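Local coordinates for protein DNA helicase RecQ (Deinococcus radiodurans, PDB 4Q48) that probably couples ATP hydrolysis to the unwinding of duplex DNA by translocating in the 3'-5' direction, represented here by its catalytic core, at residues 118-121 against 122-126; 491-494 against 495-499. All blocks are in the same frame, centred on the assembly; numbering follows the deposited sequence.

Contact 1: 118-121 against 122-126; sequences LYVA and PERLL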
loop_
_atom_site.group_PDB
_atom_site.type_symbol
_atom_site.label_atom_id
_atom_site.label_comp_id
_atom_site.label_asym_id
_atom_site.label_seq_id
_atom_site.Cartn_x
_atom_site.Cartn_y
_atom_site.Cartn_z
ATOM N N LEU A 118 22.621 -5.392 11.873
ATOM C CA LEU A 118 22.339 -4.608 13.046
ATOM C C LEU A 118 20.999 -3.904 12.873
ATOM O O LEU A 118 20.815 -3.061 11.984
ATOM C CB LEU A 118 23.438 -3.596 13.304
ATOM C CG LEU A 118 23.083 -2.777 14.542
ATOM C CD1 LEU A 118 23.158 -3.649 15.774
ATOM C CD2 LEU A 118 23.986 -1.587 14.685
ATOM N N TYR A 119 20.044 -4.280 13.707
ATOM C CA TYR A 119 18.747 -3.620 13.722
ATOM C C TYR A 119 18.797 -2.430 14.687
ATOM O O TYR A 119 19.155 -2.574 15.859
ATOM C CB TYR A 119 17.654 -4.636 14.095
ATOM C CG TYR A 119 17.322 -5.599 12.967
ATOM C CD1 TYR A 119 17.986 -6.811 12.819
ATOM C CD2 TYR A 119 16.374 -5.266 12.025
ATOM C CE1 TYR A 119 17.676 -7.673 11.771
ATOM C CE2 TYR A 119 16.061 -6.108 10.997
ATOM C CZ TYR A 119 16.703 -7.303 10.863
ATOM O OH TYR A 119 16.341 -8.102 9.795
ATOM N N VAL A 120 18.444 -1.251 14.198
ATOM C CA VAL A 120 18.605 -0.061 15.007
ATOM C C VAL A 120 17.424 0.887 14.847
ATOM O O VAL A 120 17.037 1.245 13.744
ATOM C CB VAL A 120 19.939 0.663 14.636
ATOM C CG1 VAL A 120 20.081 0.784 13.124
ATOM C CG2 VAL A 120 20.062 2.025 15.315
ATOM N N ALA A 121 16.843 1.275 15.969
ATOM C CA ALA A 121 15.779 2.242 15.968
ATOM C C ALA A 121 16.335 3.549 15.419
ATOM O O ALA A 121 17.496 3.876 15.647
ATOM C CB ALA A 121 15.234 2.427 17.369
ATOM N N PRO A 122 15.493 4.314 14.712
ATOM C CA PRO A 122 15.861 5.619 14.150
ATOM C C PRO A 122 16.392 6.559 15.215
ATOM O O PRO A 122 17.298 7.361 14.982
ATOM C CB PRO A 122 14.533 6.140 13.598
ATOM C CG PRO A 122 13.734 4.921 13.339
ATOM C CD PRO A 122 14.106 3.939 14.388
ATOM N N GLU A 123 15.816 6.428 16.400
ATOM C CA GLU A 123 16.170 7.250 17.549
ATOM C C GLU A 123 17.653 7.042 17.872
ATOM O O GLU A 123 18.395 8.005 18.075
ATOM C CB GLU A 123 15.245 6.902 18.733
ATOM C CG GLU A 123 15.824 7.094 20.111
ATOM C CD GLU A 123 16.659 5.905 20.558
ATOM O OE1 GLU A 123 16.400 4.773 20.079
ATOM O OE2 GLU A 123 17.580 6.109 21.380
ATOM N N ARG A 124 18.083 5.784 17.909
ATOM C CA ARG A 124 19.495 5.506 18.117
ATOM C C ARG A 124 20.351 5.987 16.930
ATOM O O ARG A 124 21.357 6.647 17.134
ATOM C CB ARG A 124 19.716 4.013 18.354
ATOM C CG ARG A 124 21.020 3.696 19.055
ATOM C CD ARG A 124 20.969 4.200 20.472
ATOM N NE ARG A 124 22.176 3.870 21.209
ATOM C CZ ARG A 124 22.321 4.103 22.504
ATOM N NH1 ARG A 124 21.322 4.656 23.181
ATOM N NH2 ARG A 124 23.450 3.775 23.121
ATOM N N LEU A 125 19.942 5.664 15.703
ATOM C CA LEU A 125 20.741 5.933 14.515
ATOM C C LEU A 125 21.080 7.404 14.303
ATOM O O LEU A 125 22.203 7.744 13.921
ATOM C CB LEU A 125 20.039 5.417 13.263
ATOM C CG LEU A 125 20.710 5.849 11.958
ATOM C CD1 LEU A 125 22.012 5.106 11.801
ATOM C CD2 LEU A 125 19.832 5.617 10.727
ATOM N N LEU A 126 20.124 8.287 14.558
ATOM C CA LEU A 126 20.303 9.675 14.145
ATOM C C LEU A 126 21.108 10.467 15.159
ATOM O O LEU A 126 21.501 11.603 14.882
ATOM C CB LEU A 126 18.941 10.332 13.886
ATOM C CG LEU A 126 18.158 9.721 12.725
ATOM C CD1 LEU A 126 16.665 9.897 12.911
ATOM C CD2 LEU A 126 18.608 10.350 11.430
#
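Ala121 and Leu125 are joined by a backbone hydrogen bond across the passage from strand 117-120 to helix 122-125. Leu125 N donates to Ala121 O at 3.0 Å with an N-H...O angle of 164°, and the donor lies in the carbonyl plane. This i to i+4 bond places Ala121 at the N-cap position, although its methyl offers no polar capping group. Pro122 opens the helix: the proline nitrogen has no hydrogen to donate, as suits a first turn, and its backbone carbonyl receives the next bond from Leu126 N, also at 3.0 Å.

The apolar part of the contact centres on Val120. Its CG2 methyl is directed at the returning helical turn, lying 3.6 Å from Arg124 CB and 4.0 Å from Leu125 CB. The Val120 and Arg124 side chains cross at about a right angle, and the arginine touches the valine through CB. A bend at chi2 (68°) then carries the rest of the chain away from the strand, where it touches Ala103 and Glu107 of helix 100-111. Ala121 CB lies 3.5 Å from Pro122 CD, a closeness largely set by the peptide bond.

At one point a carboxylate oxygen meets a methyl group, a van der Waals contact only. Glu123 folds back at chi2 (-83°), bringing OE1 to 3.8 Å from Ala121 CB.

The APER sequence of this turn probably corresponds to motif Ib of superfamily 2 helicases, in the DEAD/DEAH-family domain. Strand 117-120 runs parallel between strands 66-70 and 91-94; Val120 packs on Ile68 and Leu125 on Val70, while Ala121 meets Ile74 of helix 74-84.

Contact 2: 491-494 against 495-499; sequences LRAT and GKSRG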
loop_
_atom_site.group_PDB
_atom_site.type_symbol
_atom_site.label_atom_id
_atom_site.label_comp_id
_atom_site.label_asym_id
_atom_site.label_seq_id
_atom_site.Cartn_x
_atom_site.Cartn_y
_atom_site.Cartn_z
ATOM N N LEU A 491 -3.921 20.897 -12.839
ATOM C CA LEU A 491 -3.904 19.491 -13.221
ATOM C C LEU A 491 -2.835 19.247 -14.289
ATOM O O LEU A 491 -2.810 19.943 -15.306
ATOM C CB LEU A 491 -5.294 19.076 -13.713
ATOM C CG LEU A 491 -6.366 19.299 -12.648
ATOM C CD1 LEU A 491 -7.751 19.100 -13.194
ATOM C CD2 LEU A 491 -6.124 18.326 -11.521
ATOM N N ARG A 492 -1.963 18.273 -14.023
ATOM C CA ARG A 492 -0.851 17.886 -14.888
ATOM C C ARG A 492 -1.187 16.563 -15.561
ATOM O O ARG A 492 -1.568 15.595 -14.874
ATOM C CB ARG A 492 0.430 17.690 -14.072
ATOM C CG ARG A 492 0.887 18.861 -13.207
ATOM C CD ARG A 492 2.179 18.494 -12.425
ATOM N NE ARG A 492 2.869 19.641 -11.812
ATOM C CZ ARG A 492 3.720 20.442 -12.449
ATOM N NH1 ARG A 492 4.017 20.228 -13.730
ATOM N NH2 ARG A 492 4.292 21.449 -11.795
ATOM N N ALA A 493 -0.973 16.463 -16.870
ATOM C CA ALA A 493 -1.075 15.152 -17.520
ATOM C C ALA A 493 0.058 14.270 -17.067
ATOM O O ALA A 493 1.201 14.626 -17.204
ATOM C CB ALA A 493 -1.055 15.283 -19.038
ATOM N N THR A 494 -0.261 13.130 -16.484
ATOM C CA THR A 494 0.768 12.177 -16.068
ATOM C C THR A 494 1.253 11.316 -17.243
ATOM O O THR A 494 0.704 11.391 -18.347
ATOM C CB THR A 494 0.270 11.236 -14.988
ATOM O OG1 THR A 494 -0.570 10.248 -15.601
ATOM C CG2 THR A 494 -0.490 11.988 -13.901
ATOM N N GLY A 495 2.280 10.500 -17.004
ATOM C CA GLY A 495 2.724 9.549 -18.005
ATOM C C GLY A 495 1.616 8.631 -18.470
ATOM O O GLY A 495 1.460 8.422 -19.674
ATOM N N LYS A 496 0.822 8.131 -17.517
ATOM C CA LYS A 496 -0.315 7.234 -17.765
ATOM C C LYS A 496 -1.293 7.797 -18.824
ATOM O O LYS A 496 -2.086 7.071 -19.419
ATOM C CB LYS A 496 -1.056 6.939 -16.439
ATOM C CG LYS A 496 -1.965 5.716 -16.473
ATOM C CD LYS A 496 -2.830 5.511 -15.212
ATOM C CE LYS A 496 -3.439 4.075 -15.244
ATOM N NZ LYS A 496 -4.748 3.888 -14.500
ATOM N N SER A 497 -1.210 9.086 -19.086
ATOM C CA SER A 497 -2.090 9.717 -20.055
ATOM C C SER A 497 -1.938 9.194 -21.486
ATOM O O SER A 497 -2.841 9.394 -22.304
ATOM C CB SER A 497 -1.861 11.229 -20.055
ATOM O OG SER A 497 -0.634 11.523 -20.726
ATOM N N ARG A 498 -0.796 8.580 -21.808
ATOM C CA ARG A 498 -0.552 8.065 -23.167
ATOM C C ARG A 498 -1.569 6.954 -23.454
ATOM O O ARG A 498 -1.977 6.730 -24.605
ATOM C CB ARG A 498 0.881 7.552 -23.318
ATOM C CG ARG A 498 1.402 7.503 -24.755
ATOM C CD ARG A 498 2.749 6.762 -24.887
ATOM N NE ARG A 498 2.758 5.836 -26.026
ATOM C CZ ARG A 498 2.902 6.210 -27.303
ATOM N NH1 ARG A 498 3.039 7.490 -27.625
ATOM N NH2 ARG A 498 2.899 5.309 -28.277
ATOM N N GLY A 499 -1.988 6.278 -22.382
ATOM C CA GLY A 499 -2.933 5.185 -22.482
ATOM C C GLY A 499 -4.183 5.588 -23.226
ATOM O O GLY A 499 -4.590 4.920 -24.194
#
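Ala493 and Thr494 meet Ser497 where the second strand of a short antiparallel hairpin, 483-484 with 492-493, turns into a helical segment. The pairing lies in the RQC domain, a winged-helix fold, and the hairpin is consistent with its wing.

Ala493 comes first, with only a loose approach: its CB methyl stands 4.1 Å from Ser497 OG. Its backbone N is held from elsewhere, by Asn429 OD1.

Thr494 carries most of the contact, and its two oxygens have separate tasks. OG1, turned between its own N and carbonyl carbon (chi1 77°), hydrogen-bonds to Gly481 O and lies 3.4 Å from Lys496 CB. From there the extended lysine chain leads away, and NZ bonds to Leu480 O; both side chains thus reach back to the segment just before the first hairpin strand. The backbone carbonyl begins a turn with helical, 3-10-like angles at Gly495 and Lys496. Arg498 N to Gly495 O and Gly499 N to Lys496 O repeat the same i to i+3 spacing, each at 3.1 Å.

Two donors of one residue grip Thr494 O. Ser497 N reaches it at 3.1 Å from above the carbonyl plane, 61° out of it, whereas Ser497 OG bonds at 2.7 Å almost in line with the carbonyl, at a C=O...OG angle of 177°.

From the N terminus, the chain first reaches contact 1 in the DEAD/DEAH-family domain, where an inner strand of the seven-stranded parallel sheet passes directly into a short helix. It then runs through the second, six-stranded parallel sheet and the zinc-binding region before reaching contact 2 in the RQC domain. Each contact closes the first turn after a strand, with no residues between its segments. The two are in series, neither nested nor crossing, and do not touch: their centres lie 40 Å apart and their nearest atoms about 29 Å. Contact 1 is buried among sheet and helices; contact 2 lies at the surface, joining the hairpin to helix 498-501.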